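Local coordinates for protein NAD-dependent aldehyde dehydrogenase (Burkholderia multivorans, PDB 5UJU) that probably oxidises aldehydes to carboxylic acids with NAD+ as electron acceptor, as aldehyde dehydrogenases do, possibly including glutamate gamma-semialdehyde, at residues L68-S73 with V267-A272; I90-S95 with G242-L247; A447-F452 with L473-E478; Q454-F457 with S461-I464. One frame throughout, in Å; residues are numbered along the deposited sequence.

Interaction 1: residues L68-S73 with V267-A272; sequences LDQPAS and VVTLLA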
loop_
_atom_site.group_PDB
_atom_site.type_symbol
_atom_site.label_atom_id
_atom_site.label_comp_id
_atom_site.label_asym_id
_atom_site.label_seq_id
_atom_site.Cartn_x
_atom_site.Cartn_y
_atom_site.Cartn_z
ATOM N N LEU A 68 0.375 -9.745 -33.484
ATOM C CA LEU A 68 -0.161 -8.624 -32.718
ATOM C C LEU A 68 -0.012 -7.352 -33.541
ATOM O O LEU A 68 0.956 -7.213 -34.291
ATOM C CB LEU A 68 0.533 -8.419 -31.369
ATOM C CG LEU A 68 0.493 -9.515 -30.317
ATOM C CD1 LEU A 68 1.564 -9.223 -29.284
ATOM C CD2 LEU A 68 -0.879 -9.528 -29.675
ATOM N N ASP A 69 -0.970 -6.432 -33.416
ATOM C CA ASP A 69 -0.886 -5.152 -34.111
ATOM C C ASP A 69 -0.374 -4.022 -33.211
ATOM O O ASP A 69 -0.806 -2.873 -33.340
ATOM C CB ASP A 69 -2.227 -4.776 -34.736
ATOM C CG ASP A 69 -3.331 -4.604 -33.711
ATOM O OD1 ASP A 69 -3.114 -4.905 -32.517
ATOM O OD2 ASP A 69 -4.414 -4.119 -34.106
ATOM N N GLN A 70 0.538 -4.327 -32.296
ATOM C CA GLN A 70 1.218 -3.346 -31.460
ATOM C C GLN A 70 2.467 -2.846 -32.179
ATOM O O GLN A 70 2.921 -3.465 -33.145
ATOM C CB GLN A 70 1.597 -3.973 -30.103
ATOM C CG GLN A 70 2.646 -5.047 -30.200
ATOM C CD GLN A 70 2.979 -5.705 -28.853
ATOM O OE1 GLN A 70 2.107 -5.898 -28.004
ATOM N NE2 GLN A 70 4.244 -6.087 -28.683
ATOM N N PRO A 71 3.046 -1.722 -31.747
ATOM C CA PRO A 71 4.248 -1.206 -32.425
ATOM C C PRO A 71 5.373 -2.227 -32.395
ATOM O O PRO A 71 5.569 -2.925 -31.400
ATOM C CB PRO A 71 4.606 0.049 -31.620
ATOM C CG PRO A 71 3.361 0.433 -30.920
ATOM C CD PRO A 71 2.629 -0.849 -30.636
ATOM N N ALA A 72 6.043 -2.395 -33.531
ATOM C CA ALA A 72 7.048 -3.441 -33.627
ATOM C C ALA A 72 8.160 -3.019 -34.571
ATOM O O ALA A 72 7.977 -2.159 -35.437
ATOM C CB ALA A 72 6.431 -4.758 -34.097
ATOM N N SER A 73 9.319 -3.648 -34.402
ATOM C CA SER A 73 10.503 -3.299 -35.175
ATOM C C SER A 73 10.600 -4.057 -36.494
ATOM O O SER A 73 11.473 -3.740 -37.307
ATOM C CB SER A 73 11.761 -3.566 -34.354
ATOM O OG SER A 73 11.871 -4.956 -34.083
ATOM N N VAL A 267 -3.573 -0.336 -24.614
ATOM C CA VAL A 267 -3.698 -0.413 -23.160
ATOM C C VAL A 267 -2.940 -1.632 -22.628
ATOM O O VAL A 267 -2.338 -1.567 -21.552
ATOM C CB VAL A 267 -5.191 -0.421 -22.750
ATOM C CG1 VAL A 267 -5.360 -0.826 -21.275
ATOM C CG2 VAL A 267 -5.789 0.976 -22.970
ATOM N N VAL A 268 -2.885 -2.727 -23.399
ATOM C CA VAL A 268 -2.113 -3.917 -23.019
ATOM C C VAL A 268 -1.193 -4.308 -24.171
ATOM O O VAL A 268 -1.664 -4.540 -25.293
ATOM C CB VAL A 268 -3.022 -5.098 -22.641
ATOM C CG1 VAL A 268 -2.179 -6.331 -22.317
ATOM C CG2 VAL A 268 -3.906 -4.721 -21.466
ATOM N N THR A 269 0.114 -4.406 -23.892
ATOM C CA THR A 269 1.096 -4.821 -24.890
ATOM C C THR A 269 1.945 -5.967 -24.352
ATOM O O THR A 269 1.980 -6.236 -23.146
ATOM C CB THR A 269 2.016 -3.666 -25.319
ATOM O OG1 THR A 269 2.612 -3.063 -24.166
ATOM C CG2 THR A 269 1.222 -2.605 -26.100
ATOM N N LEU A 270 2.639 -6.640 -25.265
ATOM C CA LEU A 270 3.433 -7.821 -24.944
ATOM C C LEU A 270 4.884 -7.553 -25.305
ATOM O O LEU A 270 5.197 -7.301 -26.472
ATOM C CB LEU A 270 2.927 -9.045 -25.712
ATOM C CG LEU A 270 3.739 -10.305 -25.417
ATOM C CD1 LEU A 270 3.223 -10.956 -24.121
ATOM C CD2 LEU A 270 3.729 -11.289 -26.600
ATOM N N LEU A 271 5.769 -7.627 -24.322
ATOM C CA LEU A 271 7.197 -7.443 -24.553
ATOM C C LEU A 271 7.849 -8.828 -24.451
ATOM O O LEU A 271 8.295 -9.246 -23.378
ATOM C CB LEU A 271 7.792 -6.441 -23.549
ATOM C CG LEU A 271 9.309 -6.173 -23.660
ATOM C CD1 LEU A 271 9.621 -5.575 -24.999
ATOM C CD2 LEU A 271 9.826 -5.265 -22.549
ATOM N N ALA A 272 7.883 -9.544 -25.570
ATOM C CA ALA A 272 8.554 -10.834 -25.620
ATOM C C ALA A 272 10.052 -10.612 -25.721
ATOM O O ALA A 272 10.503 -9.647 -26.346
ATOM C CB ALA A 272 8.066 -11.656 -26.807
#

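Interaction 2: residues I90-S95 with G242-L247; sequences IRYPKS and GAILPL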
loop_
_atom_site.group_PDB
_atom_site.type_symbol
_atom_site.label_atom_id
_atom_site.label_comp_id
_atom_site.label_asym_id
_atom_site.label_seq_id
_atom_site.Cartn_x
_atom_site.Cartn_y
_atom_site.Cartn_z
ATOM N N ILE A 90 8.018 -21.073 -32.009
ATOM C CA ILE A 90 7.139 -19.912 -31.947
ATOM C C ILE A 90 7.990 -18.654 -31.928
ATOM O O ILE A 90 9.021 -18.608 -31.248
ATOM C CB ILE A 90 6.240 -19.959 -30.706
ATOM C CG1 ILE A 90 5.435 -21.261 -30.652
ATOM C CG2 ILE A 90 5.341 -18.738 -30.684
ATOM C CD1 ILE A 90 4.888 -21.524 -29.275
ATOM N N ARG A 91 7.576 -17.633 -32.683
ATOM C CA ARG A 91 8.218 -16.328 -32.626
ATOM C C ARG A 91 7.169 -15.262 -32.339
ATOM O O ARG A 91 5.976 -15.447 -32.599
ATOM C CB ARG A 91 8.977 -16.016 -33.925
ATOM C CG ARG A 91 10.035 -17.062 -34.276
ATOM C CD ARG A 91 11.267 -16.989 -33.364
ATOM N NE ARG A 91 12.123 -15.877 -33.777
ATOM C CZ ARG A 91 13.328 -15.605 -33.276
ATOM N NH1 ARG A 91 13.863 -16.365 -32.318
ATOM N NH2 ARG A 91 14.006 -14.568 -33.746
ATOM N N TYR A 92 7.626 -14.146 -31.779
ATOM C CA TYR A 92 6.788 -13.003 -31.448
ATOM C C TYR A 92 7.373 -11.735 -32.053
ATOM O O TYR A 92 8.593 -11.634 -32.223
ATOM C CB TYR A 92 6.667 -12.847 -29.923
ATOM C CG TYR A 92 6.243 -14.135 -29.264
ATOM C CD1 TYR A 92 4.899 -14.439 -29.116
ATOM C CD2 TYR A 92 7.191 -15.054 -28.805
ATOM C CE1 TYR A 92 4.498 -15.627 -28.535
ATOM C CE2 TYR A 92 6.802 -16.255 -28.229
ATOM C CZ TYR A 92 5.458 -16.528 -28.087
ATOM O OH TYR A 92 5.061 -17.706 -27.506
ATOM N N PRO A 93 6.536 -10.753 -32.394
ATOM C CA PRO A 93 7.080 -9.490 -32.915
ATOM C C PRO A 93 7.907 -8.796 -31.847
ATOM O O PRO A 93 7.460 -8.618 -30.714
ATOM C CB PRO A 93 5.826 -8.685 -33.289
ATOM C CG PRO A 93 4.728 -9.252 -32.444
ATOM C CD PRO A 93 5.069 -10.722 -32.260
ATOM N N LYS A 94 9.127 -8.410 -32.212
ATOM C CA LYS A 94 10.031 -7.770 -31.260
ATOM C C LYS A 94 9.753 -6.264 -31.188
ATOM O O LYS A 94 9.794 -5.567 -32.211
ATOM C CB LYS A 94 11.476 -8.035 -31.662
ATOM C CG LYS A 94 12.511 -7.503 -30.681
ATOM C CD LYS A 94 13.915 -7.801 -31.185
ATOM C CE LYS A 94 14.973 -6.982 -30.451
ATOM N NZ LYS A 94 15.518 -7.668 -29.260
ATOM N N SER A 95 9.446 -5.767 -29.991
ATOM C CA SER A 95 9.231 -4.345 -29.750
ATOM C C SER A 95 10.233 -3.846 -28.722
ATOM O O SER A 95 10.766 -4.614 -27.923
ATOM C CB SER A 95 7.814 -4.051 -29.248
ATOM O OG SER A 95 6.845 -4.623 -30.097
ATOM N N GLY A 242 10.951 -18.318 -21.103
ATOM C CA GLY A 242 10.592 -19.716 -21.267
ATOM C C GLY A 242 9.102 -20.011 -21.273
ATOM O O GLY A 242 8.711 -21.157 -21.521
ATOM N N ALA A 243 8.251 -19.007 -21.018
ATOM C CA ALA A 243 6.800 -19.219 -20.952
ATOM C C ALA A 243 6.094 -17.963 -21.460
ATOM O O ALA A 243 5.417 -17.267 -20.707
ATOM C CB ALA A 243 6.324 -19.549 -19.536
ATOM N N ILE A 244 6.253 -17.674 -22.750
ATOM C CA ILE A 244 5.621 -16.497 -23.354
ATOM C C ILE A 244 4.207 -16.798 -23.831
ATOM O O ILE A 244 3.280 -16.032 -23.570
ATOM C CB ILE A 244 6.481 -15.964 -24.516
ATOM C CG1 ILE A 244 7.874 -15.564 -24.024
ATOM C CG2 ILE A 244 5.770 -14.774 -25.208
ATOM C CD1 ILE A 244 8.899 -15.466 -25.162
ATOM N N LEU A 245 4.032 -17.909 -24.540
ATOM C CA LEU A 245 2.779 -18.188 -25.238
ATOM C C LEU A 245 1.538 -18.038 -24.371
ATOM O O LEU A 245 0.563 -17.431 -24.847
ATOM C CB LEU A 245 2.828 -19.589 -25.869
ATOM C CG LEU A 245 1.641 -19.877 -26.805
ATOM C CD1 LEU A 245 1.570 -18.810 -27.918
ATOM C CD2 LEU A 245 1.674 -21.281 -27.419
ATOM N N PRO A 246 1.485 -18.556 -23.130
ATOM C CA PRO A 246 0.261 -18.363 -22.330
ATOM C C PRO A 246 -0.096 -16.903 -22.118
ATOM O O PRO A 246 -1.286 -16.566 -22.117
ATOM C CB PRO A 246 0.583 -19.079 -20.995
ATOM C CG PRO A 246 1.610 -20.084 -21.353
ATOM C CD PRO A 246 2.443 -19.445 -22.435
ATOM N N LEU A 247 0.895 -16.025 -21.915
ATOM C CA LEU A 247 0.586 -14.615 -21.749
ATOM C C LEU A 247 0.398 -13.901 -23.084
ATOM O O LEU A 247 -0.315 -12.900 -23.135
ATOM C CB LEU A 247 1.673 -13.928 -20.932
ATOM C CG LEU A 247 1.588 -14.367 -19.461
ATOM C CD1 LEU A 247 2.854 -13.972 -18.724
ATOM C CD2 LEU A 247 0.338 -13.773 -18.779
#

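Interaction 3: residues A447-F452 with L473-E478; sequences ADREKF and LDLAGE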
loop_
_atom_site.group_PDB
_atom_site.type_symbol
_atom_site.label_atom_id
_atom_site.label_comp_id
_atom_site.label_asym_id
_atom_site.label_seq_id
_atom_site.Cartn_x
_atom_site.Cartn_y
_atom_site.Cartn_z
ATOM N N ALA A 447 21.570 -30.212 12.525
ATOM C CA ALA A 447 22.867 -29.555 12.396
ATOM C C ALA A 447 23.190 -29.152 10.958
ATOM O O ALA A 447 24.073 -28.316 10.744
ATOM C CB ALA A 447 23.968 -30.475 12.928
ATOM N N ASP A 448 22.494 -29.711 9.970
ATOM C CA ASP A 448 22.734 -29.396 8.564
ATOM C C ASP A 448 21.967 -28.159 8.101
ATOM O O ASP A 448 21.527 -28.099 6.939
ATOM C CB ASP A 448 22.409 -30.617 7.699
ATOM C CG ASP A 448 23.175 -31.859 8.164
ATOM O OD1 ASP A 448 24.388 -31.712 8.409
ATOM O OD2 ASP A 448 22.582 -32.955 8.309
ATOM N N ARG A 449 21.804 -27.173 8.993
ATOM C CA ARG A 449 21.027 -25.969 8.694
ATOM C C ARG A 449 21.477 -25.266 7.422
ATOM O O ARG A 449 20.643 -24.785 6.642
ATOM C CB ARG A 449 21.162 -24.958 9.834
ATOM C CG ARG A 449 19.985 -24.818 10.750
ATOM C CD ARG A 449 20.291 -23.756 11.801
ATOM N NE ARG A 449 19.709 -22.478 11.381
ATOM C CZ ARG A 449 18.870 -21.757 12.119
ATOM N NH1 ARG A 449 18.373 -20.620 11.648
ATOM N NH2 ARG A 449 18.545 -22.164 13.339
ATOM N N GLU A 450 22.793 -25.174 7.208
ATOM C CA GLU A 450 23.312 -24.428 6.066
ATOM C C GLU A 450 22.783 -24.982 4.757
ATOM O O GLU A 450 22.695 -24.250 3.760
ATOM C CB GLU A 450 24.845 -24.433 6.071
ATOM N N LYS A 451 22.428 -26.263 4.738
ATOM C CA LYS A 451 21.924 -26.892 3.530
ATOM C C LYS A 451 20.426 -26.717 3.355
ATOM O O LYS A 451 19.973 -26.425 2.245
ATOM C CB LYS A 451 22.269 -28.388 3.521
ATOM C CG LYS A 451 23.756 -28.719 3.750
ATOM C CD LYS A 451 24.564 -28.339 2.506
ATOM C CE LYS A 451 26.065 -28.536 2.669
ATOM N NZ LYS A 451 26.823 -27.780 1.621
ATOM N N PHE A 452 19.631 -26.846 4.411
ATOM C CA PHE A 452 18.192 -26.871 4.196
ATOM C C PHE A 452 17.521 -25.517 4.386
ATOM O O PHE A 452 16.297 -25.434 4.237
ATOM C CB PHE A 452 17.508 -27.953 5.067
ATOM C CG PHE A 452 17.692 -27.799 6.572
ATOM C CD1 PHE A 452 18.446 -28.735 7.286
ATOM C CD2 PHE A 452 17.043 -26.798 7.280
ATOM C CE1 PHE A 452 18.598 -28.642 8.670
ATOM C CE2 PHE A 452 17.196 -26.691 8.666
ATOM C CZ PHE A 452 17.970 -27.618 9.357
ATOM N N LEU A 473 9.396 -26.671 15.803
ATOM C CA LEU A 473 8.509 -25.522 15.675
ATOM C C LEU A 473 9.275 -24.218 15.821
ATOM O O LEU A 473 8.980 -23.238 15.125
ATOM C CB LEU A 473 7.388 -25.609 16.711
ATOM C CG LEU A 473 6.323 -26.639 16.349
ATOM C CD1 LEU A 473 5.400 -26.884 17.526
ATOM C CD2 LEU A 473 5.537 -26.170 15.102
ATOM N N ASP A 474 10.237 -24.177 16.742
ATOM C CA ASP A 474 11.065 -22.984 16.875
ATOM C C ASP A 474 11.862 -22.747 15.599
ATOM O O ASP A 474 11.966 -21.612 15.114
ATOM C CB ASP A 474 12.001 -23.121 18.074
ATOM C CG ASP A 474 12.851 -21.876 18.294
ATOM O OD1 ASP A 474 12.272 -20.798 18.538
ATOM O OD2 ASP A 474 14.092 -21.968 18.203
ATOM N N LEU A 475 12.432 -23.818 15.043
ATOM C CA LEU A 475 13.202 -23.710 13.813
ATOM C C LEU A 475 12.324 -23.269 12.642
ATOM O O LEU A 475 12.712 -22.390 11.863
ATOM C CB LEU A 475 13.870 -25.048 13.523
ATOM C CG LEU A 475 14.971 -25.014 12.478
ATOM C CD1 LEU A 475 15.978 -23.956 12.859
ATOM C CD2 LEU A 475 15.629 -26.376 12.390
ATOM N N ALA A 476 11.130 -23.858 12.511
ATOM C CA ALA A 476 10.272 -23.553 11.370
ATOM C C ALA A 476 9.843 -22.088 11.374
ATOM O O ALA A 476 9.901 -21.409 10.339
ATOM C CB ALA A 476 9.053 -24.471 11.365
ATOM N N GLY A 477 9.416 -21.581 12.534
ATOM C CA GLY A 477 9.048 -20.174 12.630
ATOM C C GLY A 477 10.219 -19.244 12.371
ATOM O O GLY A 477 10.065 -18.192 11.745
ATOM N N GLU A 478 11.405 -19.614 12.860
ATOM C CA GLU A 478 12.583 -18.786 12.636
ATOM C C GLU A 478 12.956 -18.749 11.162
ATOM O O GLU A 478 13.255 -17.679 10.619
ATOM C CB GLU A 478 13.755 -19.305 13.468
ATOM C CG GLU A 478 15.070 -18.619 13.171
ATOM C CD GLU A 478 16.246 -19.260 13.900
ATOM O OE1 GLU A 478 16.034 -19.941 14.928
ATOM O OE2 GLU A 478 17.386 -19.073 13.440
#

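Interaction 4: residues Q454-F457 with S461-I464; sequences QEWF and SFVI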
loop_
_atom_site.group_PDB
_atom_site.type_symbol
_atom_site.label_atom_id
_atom_site.label_comp_id
_atom_site.label_asym_id
_atom_site.label_seq_id
_atom_site.Cartn_x
_atom_site.Cartn_y
_atom_site.Cartn_z
ATOM N N GLN A 454 18.580 -23.244 2.300
ATOM C CA GLN A 454 18.678 -22.795 0.921
ATOM C C GLN A 454 17.455 -23.284 0.169
ATOM O O GLN A 454 16.797 -24.251 0.560
ATOM C CB GLN A 454 19.928 -23.327 0.221
ATOM C CG GLN A 454 21.231 -23.173 0.956
ATOM C CD GLN A 454 22.318 -23.967 0.274
ATOM O OE1 GLN A 454 22.354 -24.055 -0.955
ATOM N NE2 GLN A 454 23.193 -24.575 1.059
ATOM N N GLU A 455 17.135 -22.595 -0.909
ATOM C CA GLU A 455 16.051 -23.050 -1.755
ATOM C C GLU A 455 16.625 -24.002 -2.800
ATOM O O GLU A 455 17.675 -23.738 -3.393
ATOM C CB GLU A 455 15.328 -21.852 -2.373
ATOM C CG GLU A 455 14.018 -22.183 -3.067
ATOM C CD GLU A 455 13.996 -21.755 -4.523
ATOM O OE1 GLU A 455 14.834 -20.914 -4.914
ATOM O OE2 GLU A 455 13.131 -22.256 -5.271
ATOM N N TRP A 456 15.997 -25.156 -2.939
ATOM C CA TRP A 456 16.404 -26.161 -3.913
ATOM C C TRP A 456 15.226 -26.320 -4.862
ATOM O O TRP A 456 14.313 -27.112 -4.604
ATOM C CB TRP A 456 16.742 -27.477 -3.226
ATOM C CG TRP A 456 17.905 -27.380 -2.304
ATOM C CD1 TRP A 456 17.900 -26.911 -1.020
ATOM C CD2 TRP A 456 19.255 -27.756 -2.589
ATOM N NE1 TRP A 456 19.163 -26.985 -0.482
ATOM C CE2 TRP A 456 20.016 -27.494 -1.426
ATOM C CE3 TRP A 456 19.895 -28.293 -3.708
ATOM C CZ2 TRP A 456 21.385 -27.751 -1.357
ATOM C CZ3 TRP A 456 21.253 -28.547 -3.640
ATOM C CH2 TRP A 456 21.986 -28.273 -2.474
ATOM N N PHE A 457 15.257 -25.615 -5.979
ATOM C CA PHE A 457 14.095 -25.626 -6.853
ATOM C C PHE A 457 14.048 -26.936 -7.621
ATOM O O PHE A 457 15.034 -27.342 -8.244
ATOM C CB PHE A 457 14.100 -24.439 -7.812
ATOM C CG PHE A 457 12.934 -24.441 -8.750
ATOM C CD1 PHE A 457 11.662 -24.121 -8.287
ATOM C CD2 PHE A 457 13.098 -24.776 -10.085
ATOM C CE1 PHE A 457 10.565 -24.121 -9.155
ATOM C CE2 PHE A 457 12.008 -24.784 -10.955
ATOM C CZ PHE A 457 10.742 -24.458 -10.481
ATOM N N SER A 461 13.776 -32.869 -1.462
ATOM C CA SER A 461 13.292 -32.647 -0.106
ATOM C C SER A 461 14.201 -33.310 0.925
ATOM O O SER A 461 15.000 -34.203 0.612
ATOM C CB SER A 461 11.855 -33.140 0.068
ATOM O OG SER A 461 11.744 -34.521 -0.228
ATOM N N PHE A 462 14.058 -32.844 2.170
ATOM C CA PHE A 462 14.879 -33.277 3.295
ATOM C C PHE A 462 13.969 -33.696 4.442
ATOM O O PHE A 462 13.126 -32.908 4.890
ATOM C CB PHE A 462 15.819 -32.153 3.751
ATOM C CG PHE A 462 16.508 -31.451 2.618
ATOM C CD1 PHE A 462 17.575 -32.040 1.963
ATOM C CD2 PHE A 462 16.071 -30.207 2.193
ATOM C CE1 PHE A 462 18.199 -31.394 0.902
ATOM C CE2 PHE A 462 16.694 -29.558 1.132
ATOM C CZ PHE A 462 17.750 -30.153 0.486
ATOM N N VAL A 463 14.123 -34.937 4.893
ATOM C CA VAL A 463 13.582 -35.391 6.171
ATOM C C VAL A 463 14.672 -35.138 7.210
ATOM O O VAL A 463 15.776 -35.684 7.105
ATOM C CB VAL A 463 13.180 -36.874 6.113
ATOM C CG1 VAL A 463 12.535 -37.313 7.431
ATOM C CG2 VAL A 463 12.231 -37.108 4.930
ATOM N N ILE A 464 14.383 -34.266 8.174
ATOM C CA ILE A 464 15.395 -33.636 9.022
ATOM C C ILE A 464 15.124 -34.033 10.462
ATOM O O ILE A 464 14.035 -33.767 10.990
ATOM C CB ILE A 464 15.384 -32.104 8.870
ATOM C CG1 ILE A 464 15.665 -31.715 7.418
ATOM C CG2 ILE A 464 16.380 -31.443 9.843
ATOM C CD1 ILE A 464 15.217 -30.296 7.074
#

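Interaction 1: residues L68-S73 with V267-A272
Gln-70 docks its carboxamide on the backbone of Leu-270, at the end of strand 268-270 in the Rossmann-like nucleotide-binding domain of the aldehyde dehydrogenase fold. The amide bonds much as a neighbouring strand would: Gln-70 OE1 takes the Leu-270 N-H at 2.9 Å on a lone pair, in the carbonyl plane, while Gln-70 NE2 gives a nearly straight bond to Leu-270 O (2.7 Å, 172°). That acceptor lies exactly in the Gln-70 amide plane, so the two bonds to one residue fix the rotation of the group. CG sits between the backbone N and the carbonyl carbon (chi1 67°), and the extended chain beyond it carries the amide across to the strand from the loop. Thr-269 packs against Gln-70 OE1, which comes within 3.5 Å of Thr-269 CB. Beside the amide, Leu-68 and Leu-270 lie roughly perpendicular, an apolar flank to the polar pair. The loop has further ties: Asp-69 forms salt bridges to Arg-255 and Arg-259 of helix 245-260, and NE2 of Gln-70 has a weak second bond to Ser-95 OG. In the leucine pair, Leu-68 CD1 lies 3.8 Å from Leu-270 CB and 4.0 Å from Leu-270 CD2.

Interaction 2: residues I90-S95 with G242-L247
Ile-244 lays its CG2 methyl over one face of the Tyr-92 ring, 3.5 Å from the centroid and 17° off the ring normal, a CH-pi contact displaced a little toward the rim. The two side chains run past each other in opposite directions, and the methyl comes closest to Tyr-92 CZ (3.4 Å), with Ile-244 CD1 beside the CD2-CE2 rim of the ring. With CG2 anti to the backbone N of Ile-244, it is this branch that meets the ring. The phenol end reaches on to Leu-245, whose CB lies 3.3 Å from Tyr-92 OH. Leu-245 N is also near this oxygen, but at a poor angle for a bond; both groups turn instead to Glu-80, whose OE1 bonds the hydroxyl and whose OE2 receives the backbone N-H groups of Ile-244 and Leu-245. One carboxylate thus holds the ring and the chain beside it in step. Farther along, Ile-90 meets Leu-245 crosswise, Ile-90 CD1 against Leu-245 CD2 at 3.7 Å. The contact seats strand 92-93, paired antiparallel with strand 76-77, against the start of helix 245-260; Leu-245 also touches Ser-140 of helix 134-145, and Pro-246 packs between that helix and helix 217-230.

Interaction 3: residues A447-F452 with L473-E478
Arg-449 spreads one face of its guanidinium over the CD1 methyl of Leu-475, with Arg-449 NH2 3.2 Å from that carbon, and turns its edge to Glu-478. Arg-449 and Leu-475 pass alongside, pointing opposite ways, whereas Glu-478 comes in across the arginine. The salt bridge is carried by one carboxylate oxygen: Arg-449 NH1 bonds Glu-478 OE2 at 2.6 Å, and Arg-449 NH2 adds a weak bond to the same atom at 3.3 Å. This is a forked grip on OE2 and not a side-by-side pairing of two nitrogens with two oxygens, since the guanidinium and carboxylate planes stand 45° apart and OE2 is met from above the carboxylate plane. A bend at chi3 (97°) turns the arginine tip toward the glutamate, which reaches out from its helix with an extended chain. Leu-475 divides its two methyls between a charged and an aromatic neighbour, for Leu-475 CD2 meets the Phe-452 ring obliquely, 4.0 Å from Phe-452 CZ. Within its own helix, Arg-449 CA also sits over one face of that ring. The charged pair is partly exposed, beside the buried leucine and phenylalanine. Asp-474, one turn before Glu-478 on the helix, forms a salt bridge to Arg-507, a residue Glu-478 also touches. Phe-452 packs further on Phe-462 and Ile-464 of strand 460-466, and Ala-476 on strand 323-326; two helices joined side by side over a mostly parallel sheet in this way belong to the alpha/beta catalytic domain of aldehyde dehydrogenases.

Interaction 4: residues Q454-F457 with S461-I464
Trp-456 receives the edge of the Phe-462 ring on one face of its indole, a T-shaped (edge-to-face) stack between the Glu-Trp-Phe-Gly-Pro loop, a form of a signature motif of aldehyde dehydrogenases, and strand 460-466 of the catalytic-domain sheet. The tight part is confined to the five-membered ring: its centroid is 5.0 Å from that of Phe-462 and the planes stand at 72°. CZ of Phe-462 rides 3.5 Å above the indole plane, shifted toward the rim, and Phe-462 CE2 approaches Trp-456 CD1 at 3.6 Å. Phe-462 swings its ring beside its own backbone N (chi1 -45°), which presents the CE2-CZ edge to the indole. Phe-462 is buried, wedged among Leu-442, Leu-444 and Asn-356 of the flanking strands. The loop side is looser. Trp-456 is only partly buried, its six-membered ring extends beyond Phe-462, and helix 404-414 meets the residue through Arg-409 and Ala-413. Glu-455 is exposed and starts away from the strand; in relatives the equivalent glutamate contacts the cofactor. A bound sodium ion, with Gly-348 and Gly-458 at its site, lies about 6 Å from the Trp-456 side chain. NE1 of Trp-456 is hydrogen-bonded to Lys-451 O, which helps hold the indole in place; the same NE1 lies 3.6 Å from Phe-462 CZ.

The four contacts form two pairs on different domains. Interactions 1 and 2, centres 10 Å apart, belong to the nucleotide-binding part: helix 245-260 and strand 268-270 follow one another in the chain, interaction 2 is nested within the loop that interaction 1 closes, and Ser-95 OG to Pro-71 O joins them. Interactions 3 and 4, centres 11 Å apart, lie in the catalytic domain on helices 449-452 and 469-483 and strand 460-466, with interaction 4 nested inside interaction 3. The pairs come in series along the chain; the centres of interactions 1 and 3 are 46 Å apart. The first pair closes long loops of the nucleotide-binding part, the second pair short ones within the catalytic domain.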